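Local coordinates for putative glycoside hydrolase (Bacteroides ovatus, PDB 4ONZ), which is of unknown function but belongs to a family of carbohydrate-active enzymes that fold as five-bladed beta-propellers, at residues Q235-K238 against G239-D242; Y338-A341 against D342-A346. One frame throughout, in Å; residues are numbered along the deposited sequence.

Contact 1: residues Q235-K238 against G239-D242; sequences QPRK and GHFD
The guanidinium of Arg237 lies flat on the His240 ring and meets the Asp242 carboxylate at its edge, in a propeller loop that folds through a type II beta turn from Arg237 to His240. The tight part is on the arginine side. With chi3 bent to -71°, the chain brings its head back over the imidazole, and the two planes lie almost parallel, 14° apart, with Arg237 CZ 3.8 Å from His240 CD2. Against the carboxylate the same head stands nearly perpendicular, so that NE and NH2 both converge on one oxygen. Arg237 NE meets the syn lone pair of Asp242 OD1 at 3.0 Å, forming a salt bridge, whereas Arg237 NH2 reaches Asp242 OD1 at 3.1 Å from 31° outside the carboxylate plane. The other oxygen, OD2, is held by Tyr263 and Arg299, and Leu300 O takes a further bond from Arg237 NH2; together these fix the rotation of both groups. Between the backbones, Arg237 N donates to Asp242 O at 2.9 Å. The turn itself is looser and faces solvent: its closing bond, from His240 N to Arg237 O, is weak at 3.3 Å, Gly239 adopts the positive phi the corner requires, and the extended Lys238 chain leads away from the contact. At the turn the imidazole, besides its stack on Arg237, adds a weak bond, His240 ND1 to Lys238 O at 3.3 Å.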
# COMPACT_ATOMS: atom_id res chain seq x y z
N GLN A 235 7.69 -12.08 10.77
CA GLN A 235 7.40 -11.17 11.85
C GLN A 235 8.65 -10.36 12.16
O GLN A 235 9.71 -10.59 11.56
CB GLN A 235 6.84 -11.93 13.07
CG GLN A 235 7.68 -13.08 13.55
CD GLN A 235 6.88 -14.02 14.43
OE1 GLN A 235 6.52 -15.11 14.01
NE2 GLN A 235 6.53 -13.57 15.63
N PRO A 236 8.54 -9.38 13.06
CA PRO A 236 9.68 -8.52 13.37
C PRO A 236 10.88 -9.23 13.98
O PRO A 236 10.73 -10.25 14.65
CB PRO A 236 9.09 -7.50 14.34
CG PRO A 236 7.66 -7.43 13.94
CD PRO A 236 7.28 -8.83 13.61
N ARG A 237 12.05 -8.65 13.73
CA ARG A 237 13.33 -9.19 14.15
C ARG A 237 14.16 -8.18 14.90
O ARG A 237 14.45 -7.10 14.37
CB ARG A 237 14.15 -9.56 12.91
CG ARG A 237 13.51 -10.54 11.96
CD ARG A 237 14.41 -10.77 10.75
NE ARG A 237 14.49 -9.62 9.85
CZ ARG A 237 15.18 -9.61 8.71
NH1 ARG A 237 15.88 -10.67 8.33
NH2 ARG A 237 15.18 -8.53 7.93
N LYS A 238 14.60 -8.53 16.10
CA LYS A 238 15.48 -7.65 16.85
C LYS A 238 16.79 -7.49 16.06
O LYS A 238 17.19 -8.38 15.32
CB LYS A 238 15.73 -8.18 18.27
CG LYS A 238 16.40 -9.55 18.33
CD LYS A 238 16.52 -10.06 19.76
CE LYS A 238 17.15 -11.45 19.79
NZ LYS A 238 17.22 -12.01 21.17
N GLY A 239 17.42 -6.32 16.19
CA GLY A 239 18.69 -6.06 15.51
C GLY A 239 18.58 -5.67 14.04
O GLY A 239 19.59 -5.32 13.43
N HIS A 240 17.37 -5.73 13.47
CA HIS A 240 17.16 -5.37 12.06
C HIS A 240 16.22 -4.18 11.93
O HIS A 240 15.55 -3.80 12.88
CB HIS A 240 16.57 -6.55 11.28
CG HIS A 240 17.52 -7.69 11.09
ND1 HIS A 240 17.74 -8.65 12.06
CD2 HIS A 240 18.31 -8.03 10.05
CE1 HIS A 240 18.63 -9.52 11.62
NE2 HIS A 240 18.99 -9.17 10.40
N PHE A 241 16.18 -3.62 10.72
CA PHE A 241 15.33 -2.46 10.42
C PHE A 241 13.84 -2.77 10.64
O PHE A 241 13.06 -1.85 10.92
CB PHE A 241 15.53 -1.99 8.96
CG PHE A 241 14.87 -2.89 7.94
CD1 PHE A 241 15.49 -4.05 7.52
CD2 PHE A 241 13.62 -2.57 7.42
CE1 PHE A 241 14.89 -4.88 6.59
CE2 PHE A 241 13.00 -3.40 6.51
CZ PHE A 241 13.64 -4.56 6.08
N ASP A 242 13.46 -4.04 10.48
CA ASP A 242 12.08 -4.47 10.66
C ASP A 242 11.93 -5.10 12.04
O ASP A 242 11.49 -6.24 12.20
CB ASP A 242 11.60 -5.39 9.51
CG ASP A 242 12.43 -6.66 9.36
OD1 ASP A 242 13.56 -6.75 9.88
OD2 ASP A 242 11.93 -7.58 8.68

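Contact 2: residues Y338-A341 against D342-A346; sequences YGCA and DSQVA
Tyr338 and Ala346 face each other across a tight beta hairpin of the propeller, the methyl of Ala346 sitting over one face of the phenol ring. The CH-pi geometry is direct: Ala346 CB lies 3.7 Å from the Tyr338 ring centroid and 25° off the ring normal. It is displaced toward the hydroxyl end, as the 3.4 Å from Ala346 CB to Tyr338 CZ shows. A chi1 of 60°, with CG between the backbone N and carbonyl carbon, swings the ring across to the partner strand; Glu312 hydrogen-bonds its OH, and Phe305 meets the ring edge-to-face. Cys340 adopts the same first torsion on the same face of the sheet. Its SG reaches over to Gln344 CB at 3.6 Å and approaches Ala346 CB at 3.9 Å, so the methyl is flanked by sulfur as well as by the ring. Beneath these side chains the strands pair antiparallel, their axes 128° apart, and the turn end carries a classic beta bulge in which Ser343 and Gln344 both oppose Cys340. One carbonyl takes both amides: Gln344 N donates to Cys340 O at 3.1 Å in the carbonyl plane, while the Ser343 N bond arrives from above that plane. In return, Cys340 N donates to Gln344 O at 2.9 Å. A water spans the turn, accepting from Asp342 N at 2.9 Å and donating weakly to Gly339 O.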
# COMPACT_ATOMS: atom_id res chain seq x y z
N TYR A 338 5.87 6.41 -2.63
CA TYR A 338 5.96 6.27 -1.18
C TYR A 338 5.65 7.53 -0.44
O TYR A 338 5.77 8.63 -1.00
CB TYR A 338 7.37 5.79 -0.81
CG TYR A 338 8.54 6.69 -1.20
CD1 TYR A 338 9.08 6.69 -2.51
CD2 TYR A 338 9.19 7.47 -0.25
CE1 TYR A 338 10.18 7.48 -2.84
CE2 TYR A 338 10.28 8.26 -0.57
CZ TYR A 338 10.78 8.27 -1.86
OH TYR A 338 11.87 9.07 -2.13
N GLY A 339 5.21 7.35 0.80
CA GLY A 339 4.97 8.44 1.70
C GLY A 339 6.34 8.81 2.24
O GLY A 339 7.13 7.92 2.60
N CYS A 340 6.64 10.10 2.23
CA CYS A 340 7.91 10.59 2.75
C CYS A 340 7.61 11.54 3.90
O CYS A 340 6.76 12.43 3.79
CB CYS A 340 8.76 11.21 1.62
SG CYS A 340 8.04 12.61 0.75
N ALA A 341 8.27 11.29 5.04
CA ALA A 341 8.11 12.11 6.24
C ALA A 341 6.69 12.13 6.80
O ALA A 341 6.30 13.10 7.46
CB ALA A 341 8.60 13.53 5.96
N ASP A 342 5.92 11.07 6.55
CA ASP A 342 4.52 11.01 6.96
C ASP A 342 3.70 12.20 6.49
O ASP A 342 2.70 12.54 7.11
CB ASP A 342 4.40 10.91 8.50
CG ASP A 342 4.15 9.50 9.00
OD1 ASP A 342 3.76 8.62 8.22
OD2 ASP A 342 4.32 9.30 10.22
N SER A 343 4.09 12.83 5.37
CA SER A 343 3.40 14.03 4.95
C SER A 343 3.28 14.29 3.45
O SER A 343 2.36 14.99 3.04
CB SER A 343 4.04 15.25 5.59
OG SER A 343 5.38 15.39 5.16
N GLN A 344 4.18 13.75 2.65
CA GLN A 344 4.15 14.00 1.20
C GLN A 344 4.28 12.70 0.40
O GLN A 344 4.48 11.63 0.97
CB GLN A 344 5.27 14.98 0.85
CG GLN A 344 5.06 16.36 1.45
CD GLN A 344 6.35 17.15 1.56
OE1 GLN A 344 7.39 16.61 1.95
NE2 GLN A 344 6.29 18.44 1.25
N VAL A 345 4.11 12.79 -0.92
CA VAL A 345 4.31 11.63 -1.79
C VAL A 345 5.55 11.86 -2.64
O VAL A 345 5.76 12.95 -3.18
CB VAL A 345 3.12 11.35 -2.72
CG1 VAL A 345 3.44 10.20 -3.69
CG2 VAL A 345 1.86 11.02 -1.93
N ALA A 346 6.39 10.83 -2.71
CA ALA A 346 7.60 10.87 -3.52
C ALA A 346 7.67 9.66 -4.44
O ALA A 346 6.94 8.67 -4.26
CB ALA A 346 8.84 10.94 -2.64
O HOH W 1 6.43 8.43 5.45

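Contact 1 comes first along the chain, in the loop between strands 221-222 and 245-255; contact 2 follows much later, at the turn between strands 333-340 and 344-350. Their centres are 23 Å apart and their nearest atoms about 13 Å, so the two do not touch and share no sheet. Contact 1 leans on strands 258-266 and 296-299 of a mixed sheet, whereas contact 2 belongs to the three-stranded antiparallel sheet that begins with strand 322-330. Backbone bonds from Val345 to Val27 and Ile28 tie that last sheet to the N-terminal region, consistent with closure of a propeller ring. The contacts thus lie in separate parts of one fold, a loop beside the mixed sheet and the hairpin turn of the last sheet.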